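Local coordinates for PHD-type domain-containing protein (Chaetomium thermophilum, PDB 6VHF) that serves as the RbBP5-interacting domain of Cfp1, integrating it into the histone H3K4 methyltransferase complex COMPASS with help from a single non-canonical zinc finger, at residues Thr3-Glu6 / Tyr7-Thr11; His70-Ser73 / Leu74-Gln77; Ala166-Arg169 / Val170-Gly173. All coordinates share one frame; numbering follows the deposited sequence.

In the fold
Three helices, 4-46, 64-77 and 141-177, make up most of the modelled domain, and each contact lies within one of them. Contacts 1 and 3 sit at the start of the first helix and near the end of the last, with centres 11 Å apart, and they touch: Glu6 CG meets Val170 CG1 at 3.9 Å, and Leu10 CD2 meets Glu167 O at 3.8 Å. Contact 2 belongs to the short middle helix, its centre about 25 Å from that of contact 1 and 26 Å from that of contact 3, without touching either. All three lie away from the zinc site of Cys57, Cys130, Cys135 and His138.

Contact 1. Residues Thr3-Glu6 / Tyr7-Thr11; sequences TPEE and YAELT
Glu5 and Glu9, one turn apart, face each other in a local, surface contact within the first turns of helix 4-46, close to the N-terminus of the chain. Glu5 holds CG anti to its amide nitrogen (chi1 157°) and then bends at chi2, while Glu9 runs out extended, and the two chains cross with their carboxylate planes 71° apart. Glu5 OE2 lies 2.8 Å from Glu9 OE1. Both atoms are acceptors, so this is a like-charge approach that would probably raise the pKa of one of the two groups, making it easier to protonate. The same oxygen also lies close to the Glu5 chain, Glu9 OE1 being 3.3 Å from Glu5 CG.

Thr3 is the N-cap of the helix, and its own side chain makes no capping bond. Glu6, three residues on, instead reaches back to the start of the helix with an extended chain: Glu6 OE2 takes the N-H of Thr3 N at 2.7 Å, on its anti side and 26° out of the carboxylate plane. This is the returning half of a capping box. A weak bond from Thr3 OG1 to the same oxygen accompanies it.

Normal helical bonding begins at Tyr7, whose N donates to Thr3 O at 3.1 Å, and continues through Ala8, Glu9 and Leu10. The Tyr7 ring leans back along the first turn, with Pro4 CA at its edge near the ring plane and Tyr7 CD2 3.3 Å from Thr3 O. Leu10 sets CG 3.1 Å from Glu6 O, beside the bond from its own N. Tyr7 O is gripped from opposite faces of its plane by Thr11 N and by Thr11 OG1, the latter at 2.6 Å. Beyond these turns, Tyr7 and Leu10 rest on Leu2, and Glu6 packs against Ala174 of helix 141-177.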
ATOM      1  N   THR A   3      32.484   8.381  11.671  1.00 64.20           N
ATOM      2  CA  THR A   3      32.415   9.812  11.386  1.00 61.10           C
ATOM      3  C   THR A   3      31.105  10.386  11.913  1.00 60.31           C
ATOM      4  O   THR A   3      30.084   9.690  11.930  1.00 62.65           O
ATOM      5  CB  THR A   3      32.470  10.080   9.872  1.00 66.03           C
ATOM      6  OG1 THR A   3      33.437   9.230   9.240  1.00 78.88           O
ATOM      7  CG2 THR A   3      32.821  11.544   9.573  1.00 64.37           C
ATOM      8  N   PRO A   4      31.091  11.659  12.317  1.00 59.14           N
ATOM      9  CA  PRO A   4      29.809  12.371  12.451  1.00 54.22           C
ATOM     10  C   PRO A   4      28.860  12.187  11.269  1.00 56.24           C
ATOM     11  O   PRO A   4      27.643  12.066  11.470  1.00 57.98           O
ATOM     12  CB  PRO A   4      30.251  13.831  12.587  1.00 58.18           C
ATOM     13  CG  PRO A   4      31.569  13.742  13.290  1.00 54.17           C
ATOM     14  CD  PRO A   4      32.220  12.461  12.829  1.00 58.34           C
ATOM     15  N   GLU A   5      29.374  12.177  10.041  1.00 56.16           N
ATOM     16  CA  GLU A   5      28.489  12.065   8.892  1.00 60.68           C
ATOM     17  C   GLU A   5      27.958  10.640   8.735  1.00 58.67           C
ATOM     18  O   GLU A   5      26.836  10.454   8.256  1.00 54.67           O
ATOM     19  CB  GLU A   5      29.211  12.531   7.616  1.00 58.25           C
ATOM     20  CG  GLU A   5      28.614  11.968   6.304  1.00 70.10           C
ATOM     21  CD  GLU A   5      27.373  12.723   5.841  1.00 77.87           C
ATOM     22  OE1 GLU A   5      27.061  13.733   6.512  1.00 81.31           O
ATOM     23  OE2 GLU A   5      26.704  12.284   4.863  1.00 76.79           O
ATOM     24  N   GLU A   6      28.749   9.638   9.140  1.00 58.84           N
ATOM     25  CA  GLU A   6      28.295   8.251   9.119  1.00 54.56           C
ATOM     26  C   GLU A   6      27.183   8.016  10.139  1.00 54.56           C
ATOM     27  O   GLU A   6      26.234   7.270   9.859  1.00 53.36           O
ATOM     28  CB  GLU A   6      29.478   7.297   9.351  1.00 53.33           C
ATOM     29  CG  GLU A   6      30.453   7.187   8.133  1.00 59.79           C
ATOM     30  CD  GLU A   6      31.840   6.595   8.455  1.00 61.97           C
ATOM     31  OE1 GLU A   6      32.495   6.083   7.527  1.00 61.11           O
ATOM     32  OE2 GLU A   6      32.284   6.665   9.621  1.00 66.74           O
ATOM     33  N   TYR A   7      27.280   8.632  11.328  1.00 52.67           N
ATOM     34  CA  TYR A   7      26.172   8.572  12.281  1.00 50.30           C
ATOM     35  C   TYR A   7      24.909   9.162  11.675  1.00 51.29           C
ATOM     36  O   TYR A   7      23.808   8.604  11.829  1.00 46.67           O
ATOM     37  CB  TYR A   7      26.506   9.323  13.572  1.00 51.53           C
ATOM     38  CG  TYR A   7      27.454   8.623  14.525  1.00 52.01           C
ATOM     39  CD1 TYR A   7      27.098   7.433  15.132  1.00 46.11           C
ATOM     40  CD2 TYR A   7      28.700   9.179  14.837  1.00 52.92           C
ATOM     41  CE1 TYR A   7      27.955   6.792  16.010  1.00 52.47           C
ATOM     42  CE2 TYR A   7      29.575   8.542  15.721  1.00 53.86           C
ATOM     43  CZ  TYR A   7      29.191   7.347  16.305  1.00 56.89           C
ATOM     44  OH  TYR A   7      30.030   6.689  17.178  1.00 60.05           O
ATOM     45  N   ALA A   8      25.049  10.296  10.988  1.00 45.77           N
ATOM     46  CA  ALA A   8      23.883  10.937  10.400  1.00 48.92           C
ATOM     47  C   ALA A   8      23.243  10.043   9.338  1.00 49.48           C
ATOM     48  O   ALA A   8      22.014   9.973   9.237  1.00 48.00           O
ATOM     49  CB  ALA A   8      24.280  12.297   9.816  1.00 43.77           C
ATOM     50  N   GLU A   9      24.057   9.331   8.552  1.00 49.61           N
ATOM     51  CA  GLU A   9      23.512   8.464   7.509  1.00 52.35           C
ATOM     52  C   GLU A   9      22.832   7.236   8.102  1.00 46.00           C
ATOM     53  O   GLU A   9      21.730   6.865   7.683  1.00 44.60           O
ATOM     54  CB  GLU A   9      24.620   8.035   6.552  1.00 51.33           C
ATOM     55  CG  GLU A   9      25.311   9.184   5.840  1.00 63.47           C
ATOM     56  CD  GLU A   9      26.439   8.703   4.948  1.00 70.48           C
ATOM     57  OE1 GLU A   9      27.307   9.525   4.594  1.00 69.37           O
ATOM     58  OE2 GLU A   9      26.439   7.502   4.613  1.00 70.11           O
ATOM     59  N   LEU A  10      23.508   6.555   9.029  1.00 40.68           N
ATOM     60  CA  LEU A  10      22.923   5.384   9.663  1.00 40.56           C
ATOM     61  C   LEU A  10      21.604   5.735  10.326  1.00 43.68           C
ATOM     62  O   LEU A  10      20.628   4.980  10.224  1.00 39.29           O
ATOM     63  CB  LEU A  10      23.894   4.797  10.690  1.00 40.37           C
ATOM     64  CG  LEU A  10      25.205   4.323  10.056  1.00 49.11           C
ATOM     65  CD1 LEU A  10      26.350   4.150  11.068  1.00 51.76           C
ATOM     66  CD2 LEU A  10      24.968   3.048   9.257  1.00 43.68           C
ATOM     67  N   THR A  11      21.553   6.889  10.992  1.00 39.31           N
ATOM     68  CA  THR A  11      20.350   7.294  11.707  1.00 38.04           C
ATOM     69  C   THR A  11      19.209   7.557  10.736  1.00 42.16           C
ATOM     70  O   THR A  11      18.072   7.112  10.959  1.00 41.40           O
ATOM     71  CB  THR A  11      20.632   8.541  12.552  1.00 40.95           C
ATOM     72  OG1 THR A  11      21.778   8.310  13.391  1.00 42.22           O
ATOM     73  CG2 THR A  11      19.392   8.929  13.403  1.00 37.36           C
TER

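Contact 2. Residues His70-Ser73 / Leu74-Gln77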
ATOM      1  N   HIS A  70      -1.046   4.201  -2.645  1.00 59.54           N
ATOM      2  CA  HIS A  70      -0.121   3.709  -3.663  1.00 61.61           C
ATOM      3  C   HIS A  70       0.860   4.790  -4.099  1.00 63.72           C
ATOM      4  O   HIS A  70       2.021   4.494  -4.411  1.00 63.92           O
ATOM      5  CB  HIS A  70      -0.893   3.189  -4.870  1.00 54.43           C
ATOM      6  CG  HIS A  70      -0.015   2.758  -6.006  1.00 60.39           C
ATOM      7  ND1 HIS A  70       0.973   1.807  -5.866  1.00 59.49           N
ATOM      8  CD2 HIS A  70       0.035   3.162  -7.298  1.00 59.81           C
ATOM      9  CE1 HIS A  70       1.589   1.637  -7.024  1.00 58.28           C
ATOM     10  NE2 HIS A  70       1.040   2.449  -7.908  1.00 60.43           N
ATOM     11  N   GLN A  71       0.413   6.045  -4.164  1.00 63.31           N
ATOM     12  CA  GLN A  71       1.327   7.091  -4.606  1.00 66.30           C
ATOM     13  C   GLN A  71       2.387   7.352  -3.548  1.00 65.36           C
ATOM     14  O   GLN A  71       3.567   7.526  -3.873  1.00 66.08           O
ATOM     15  CB  GLN A  71       0.554   8.368  -4.939  1.00 68.99           C
ATOM     16  CG  GLN A  71       1.364   9.379  -5.746  1.00 73.20           C
ATOM     17  CD  GLN A  71       1.607   8.935  -7.186  1.00 77.74           C
ATOM     18  OE1 GLN A  71       0.781   8.238  -7.783  1.00 81.92           O
ATOM     19  NE2 GLN A  71       2.748   9.334  -7.746  1.00 76.92           N
ATOM     20  N   PHE A  72       1.984   7.354  -2.273  1.00 63.25           N
ATOM     21  CA  PHE A  72       2.938   7.500  -1.180  1.00 63.93           C
ATOM     22  C   PHE A  72       3.968   6.378  -1.177  1.00 64.74           C
ATOM     23  O   PHE A  72       5.126   6.602  -0.798  1.00 63.64           O
ATOM     24  CB  PHE A  72       2.196   7.538   0.153  1.00 63.60           C
ATOM     25  CG  PHE A  72       2.987   8.156   1.261  1.00 67.33           C
ATOM     26  CD1 PHE A  72       3.903   9.160   0.993  1.00 70.61           C
ATOM     27  CD2 PHE A  72       2.826   7.733   2.569  1.00 68.09           C
ATOM     28  CE1 PHE A  72       4.641   9.738   2.014  1.00 72.34           C
ATOM     29  CE2 PHE A  72       3.560   8.305   3.596  1.00 69.83           C
ATOM     30  CZ  PHE A  72       4.472   9.307   3.318  1.00 73.79           C
ATOM     31  N   SER A  73       3.572   5.165  -1.586  1.00 62.51           N
ATOM     32  CA  SER A  73       4.541   4.077  -1.698  1.00 61.84           C
ATOM     33  C   SER A  73       5.584   4.398  -2.751  1.00 65.52           C
ATOM     34  O   SER A  73       6.782   4.169  -2.535  1.00 62.35           O
ATOM     35  CB  SER A  73       3.854   2.757  -2.034  1.00 55.05           C
ATOM     36  OG  SER A  73       3.078   2.300  -0.943  1.00 59.00           O
ATOM     37  N   LEU A  74       5.142   4.938  -3.892  1.00 62.06           N
ATOM     38  CA  LEU A  74       6.073   5.369  -4.932  1.00 66.04           C
ATOM     39  C   LEU A  74       7.009   6.474  -4.429  1.00 64.33           C
ATOM     40  O   LEU A  74       8.206   6.462  -4.725  1.00 61.78           O
ATOM     41  CB  LEU A  74       5.285   5.820  -6.166  1.00 61.24           C
ATOM     42  CG  LEU A  74       4.312   4.776  -6.715  1.00 64.41           C
ATOM     43  CD1 LEU A  74       3.402   5.332  -7.785  1.00 64.06           C
ATOM     44  CD2 LEU A  74       5.097   3.618  -7.270  1.00 59.26           C
ATOM     45  N   PHE A  75       6.481   7.434  -3.665  1.00 66.84           N
ATOM     46  CA  PHE A  75       7.323   8.462  -3.050  1.00 73.45           C
ATOM     47  C   PHE A  75       8.432   7.836  -2.211  1.00 70.61           C
ATOM     48  O   PHE A  75       9.613   8.132  -2.409  1.00 70.80           O
ATOM     49  CB  PHE A  75       6.454   9.398  -2.201  1.00 70.84           C
ATOM     50  CG  PHE A  75       7.205  10.535  -1.534  1.00 80.32           C
ATOM     51  CD1 PHE A  75       8.059  10.309  -0.450  1.00 84.62           C
ATOM     52  CD2 PHE A  75       7.035  11.839  -1.984  1.00 81.98           C
ATOM     53  CE1 PHE A  75       8.732  11.358   0.165  1.00 90.00           C
ATOM     54  CE2 PHE A  75       7.704  12.891  -1.376  1.00 86.53           C
ATOM     55  CZ  PHE A  75       8.555  12.648  -0.300  1.00 90.99           C
ATOM     56  N   LEU A  76       8.066   6.959  -1.272  1.00 67.80           N
ATOM     57  CA  LEU A  76       9.046   6.336  -0.393  1.00 65.01           C
ATOM     58  C   LEU A  76       9.993   5.398  -1.131  1.00 64.50           C
ATOM     59  O   LEU A  76      10.945   4.909  -0.522  1.00 71.12           O
ATOM     60  CB  LEU A  76       8.339   5.581   0.742  1.00 59.99           C
ATOM     61  CG  LEU A  76       7.478   6.404   1.714  1.00 64.70           C
ATOM     62  CD1 LEU A  76       6.752   5.509   2.701  1.00 55.83           C
ATOM     63  CD2 LEU A  76       8.299   7.443   2.464  1.00 63.57           C
ATOM     64  N   GLN A  77       9.780   5.138  -2.412  1.00 62.75           N
ATOM     65  CA  GLN A  77      10.721   4.314  -3.155  1.00 66.40           C
ATOM     66  C   GLN A  77      11.798   5.132  -3.852  1.00 72.63           C
ATOM     67  O   GLN A  77      12.794   4.556  -4.312  1.00 69.21           O
ATOM     68  CB  GLN A  77       9.977   3.453  -4.169  1.00 61.98           C
ATOM     69  CG  GLN A  77       9.262   2.268  -3.538  1.00 60.28           C
ATOM     70  CD  GLN A  77       8.369   1.563  -4.526  1.00 58.53           C
ATOM     71  OE1 GLN A  77       7.138   1.545  -4.379  1.00 63.30           O
ATOM     72  NE2 GLN A  77       8.975   0.987  -5.555  1.00 54.75           N
TER
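His70 turns CG anti to its amide nitrogen (chi1 176°), and Leu74, four residues later, sets CG beside its backbone N, which turns its methyl groups back toward the imidazole. Leu74 CD1 sits over one face of the ring, 4.1 Å from its centroid and 28° off the ring normal, a CH-pi contact. The nearest ring atom is His70 NE2, 3.7 Å from Leu74 CD1, while Leu74 CD2 approaches His70 CE1 at 4.0 Å. The rotation of the imidazole is set from its other nitrogen, His70 ND1, which is hydrogen-bonded to Asp152 OD2 of helix 141-177. Gln71 brings its amide to the same methyl group, with Gln71 OE1 3.9 Å from Leu74 CD1.

An apolar cluster forms on another side of the helix, around Phe72. Phe72 and Phe75 meet obliquely, their ring centroids 6.0 Å apart and their planes at 44°, and Phe72 CD1 rests 4.1 Å from Phe75 CB. Leu76 CD1 comes in over a face of the Phe72 ring, 4.3 Å from Phe72 CE2.

Main-chain bonds from Leu74 N to His70 O, Phe75 N to Gln71 O and Leu76 N to Phe72 O keep these side chains in step. Ser73, buried, is bonded through OG to Gln23 NE2. Leu76 packs on Leu20 and Gln23 of helix 4-46, and Ser73 touches Cys27 of that helix and Leu156 of helix 141-177, so helix 64-77 lies against both long helices, as in a three-helix bundle.

Contact 3. Residues Ala166-Arg169 / Val170-Gly173; sequences AEQR and VRDG
Along the outward side of helix 141-177, near its C-terminal end, Gln168 joins Arg171 and Asp172 in a local polar cluster built on i to i+3 and i to i+4 spacing. Arg171 runs back along the helix, bent at chi3, and lays its guanidinium over the preceding turn, with Glu167 O 3.8 Å above the centre of that plane and Gln168 CA over the same face. Arg171 NH2 donates to Gln168 OE1 at 3.0 Å. The bond is bent, N-H...O 144°, with the oxygen 24° out of the guanidinium plane; the amide and guanidinium planes stand 47° apart.

Gln168 places its amide there by holding CG anti to its backbone N and folding at chi2. NE2 is thereby brought beside the Asp172 carboxylate, with Gln168 NE2 3.0 Å from Asp172 OD1, but the angle is too poor for a hydrogen bond. Asp172 OD2 also lies 3.1 Å from Gln168 O, a close approach of two acceptors beside the bond that Asp172 N gives to the same carbonyl.

Arg171 NH1 reaches further, giving a hydrogen bond at 3.0 Å to a water that in turn donates to Glu167 OE2 at 2.8 Å. The water lies in the guanidinium plane at its edge and bridges charges too far apart for a salt bridge. Arg169 also turns back along the helix, on a different side, with one face of its guanidinium against Ala166 CA.

The inward side belongs to Glu167 and Val170. Glu167 OE1 is bonded to Ser13 OG and forms a salt bridge with Arg17 NE, while Val170 packs among Glu6, Glu9 and Leu10, so that the end of helix 141-177 lies against the start of helix 4-46 running the opposite way.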
ATOM      1  N   ALA A 166      23.049  -1.170   2.822  1.00 51.54           N
ATOM      2  CA  ALA A 166      23.849   0.047   2.854  1.00 50.43           C
ATOM      3  C   ALA A 166      24.343   0.354   4.270  1.00 54.42           C
ATOM      4  O   ALA A 166      25.489   0.789   4.456  1.00 59.03           O
ATOM      5  CB  ALA A 166      23.031   1.208   2.295  1.00 45.15           C
ATOM      6  N   GLU A 167      23.493   0.140   5.280  1.00 51.69           N
ATOM      7  CA  GLU A 167      23.940   0.306   6.659  1.00 53.18           C
ATOM      8  C   GLU A 167      25.130  -0.589   6.952  1.00 57.58           C
ATOM      9  O   GLU A 167      26.135  -0.133   7.508  1.00 55.81           O
ATOM     10  CB  GLU A 167      22.803   0.016   7.639  1.00 44.73           C
ATOM     11  CG  GLU A 167      21.783   1.104   7.661  1.00 46.50           C
ATOM     12  CD  GLU A 167      20.476   0.689   8.297  1.00 46.41           C
ATOM     13  OE1 GLU A 167      19.454   1.256   7.889  1.00 42.46           O
ATOM     14  OE2 GLU A 167      20.456  -0.185   9.200  1.00 51.36           O
ATOM     15  N   GLN A 168      25.035  -1.873   6.583  1.00 56.90           N
ATOM     16  CA  GLN A 168      26.170  -2.766   6.775  1.00 61.61           C
ATOM     17  C   GLN A 168      27.398  -2.283   6.010  1.00 68.34           C
ATOM     18  O   GLN A 168      28.528  -2.450   6.489  1.00 65.25           O
ATOM     19  CB  GLN A 168      25.810  -4.198   6.382  1.00 60.71           C
ATOM     20  CG  GLN A 168      27.008  -5.137   6.220  1.00 70.96           C
ATOM     21  CD  GLN A 168      27.779  -5.411   7.518  1.00 78.79           C
ATOM     22  OE1 GLN A 168      27.534  -4.797   8.559  1.00 80.29           O
ATOM     23  NE2 GLN A 168      28.733  -6.336   7.444  1.00 86.21           N
ATOM     24  N   ARG A 169      27.203  -1.646   4.848  1.00 64.94           N
ATOM     25  CA  ARG A 169      28.344  -1.147   4.087  1.00 62.11           C
ATOM     26  C   ARG A 169      29.015   0.025   4.792  1.00 66.12           C
ATOM     27  O   ARG A 169      30.250   0.086   4.857  1.00 69.22           O
ATOM     28  CB  ARG A 169      27.913  -0.755   2.675  1.00 61.91           C
ATOM     29  CG  ARG A 169      28.244  -1.813   1.618  1.00 67.15           C
ATOM     30  CD  ARG A 169      27.346  -1.679   0.415  1.00 68.12           C
ATOM     31  NE  ARG A 169      27.077  -0.275   0.124  1.00 73.80           N
ATOM     32  CZ  ARG A 169      25.927   0.174  -0.373  1.00 70.72           C
ATOM     33  NH1 ARG A 169      24.937  -0.675  -0.617  1.00 64.48           N
ATOM     34  NH2 ARG A 169      25.762   1.474  -0.603  1.00 75.00           N
ATOM     35  N   VAL A 170      28.233   0.964   5.327  1.00 60.13           N
ATOM     36  CA  VAL A 170      28.825   2.077   6.064  1.00 57.89           C
ATOM     37  C   VAL A 170      29.615   1.563   7.269  1.00 65.70           C
ATOM     38  O   VAL A 170      30.788   1.917   7.461  1.00 69.10           O
ATOM     39  CB  VAL A 170      27.746   3.086   6.476  1.00 55.11           C
ATOM     40  CG1 VAL A 170      28.279   4.029   7.540  1.00 52.11           C
ATOM     41  CG2 VAL A 170      27.265   3.867   5.252  1.00 53.30           C
ATOM     42  N   ARG A 171      28.997   0.702   8.082  1.00 59.49           N
ATOM     43  CA  ARG A 171      29.713   0.132   9.221  1.00 63.47           C
ATOM     44  C   ARG A 171      30.955  -0.639   8.775  1.00 74.93           C
ATOM     45  O   ARG A 171      31.982  -0.616   9.467  1.00 77.91           O
ATOM     46  CB  ARG A 171      28.800  -0.776  10.040  1.00 59.68           C
ATOM     47  CG  ARG A 171      27.667  -0.072  10.771  1.00 54.32           C
ATOM     48  CD  ARG A 171      26.987  -1.058  11.685  1.00 53.93           C
ATOM     49  NE  ARG A 171      26.614  -2.277  10.963  1.00 59.96           N
ATOM     50  CZ  ARG A 171      25.387  -2.530  10.498  1.00 62.18           C
ATOM     51  NH1 ARG A 171      24.419  -1.634  10.674  1.00 49.95           N
ATOM     52  NH2 ARG A 171      25.128  -3.668   9.848  1.00 56.48           N
ATOM     53  N   ASP A 172      30.880  -1.331   7.629  1.00 67.81           N
ATOM     54  CA  ASP A 172      32.069  -1.976   7.070  1.00 75.08           C
ATOM     55  C   ASP A 172      33.156  -0.955   6.733  1.00 83.15           C
ATOM     56  O   ASP A 172      34.344  -1.205   6.967  1.00 89.94           O
ATOM     57  CB  ASP A 172      31.713  -2.784   5.821  1.00 74.54           C
ATOM     58  CG  ASP A 172      31.021  -4.099   6.140  1.00 80.20           C
ATOM     59  OD1 ASP A 172      31.139  -4.581   7.293  1.00 82.12           O
ATOM     60  OD2 ASP A 172      30.364  -4.654   5.227  1.00 78.98           O
ATOM     61  N   GLY A 173      32.774   0.194   6.165  1.00 80.96           N
ATOM     62  CA  GLY A 173      33.764   1.207   5.828  1.00 82.81           C
ATOM     63  C   GLY A 173      34.459   1.772   7.052  1.00 91.71           C
ATOM     64  O   GLY A 173      35.677   1.977   7.049  1.00 95.74           O
TER
HETATM   65  O   HOH W   1      21.633  -2.486  10.148  1.00 47.36           O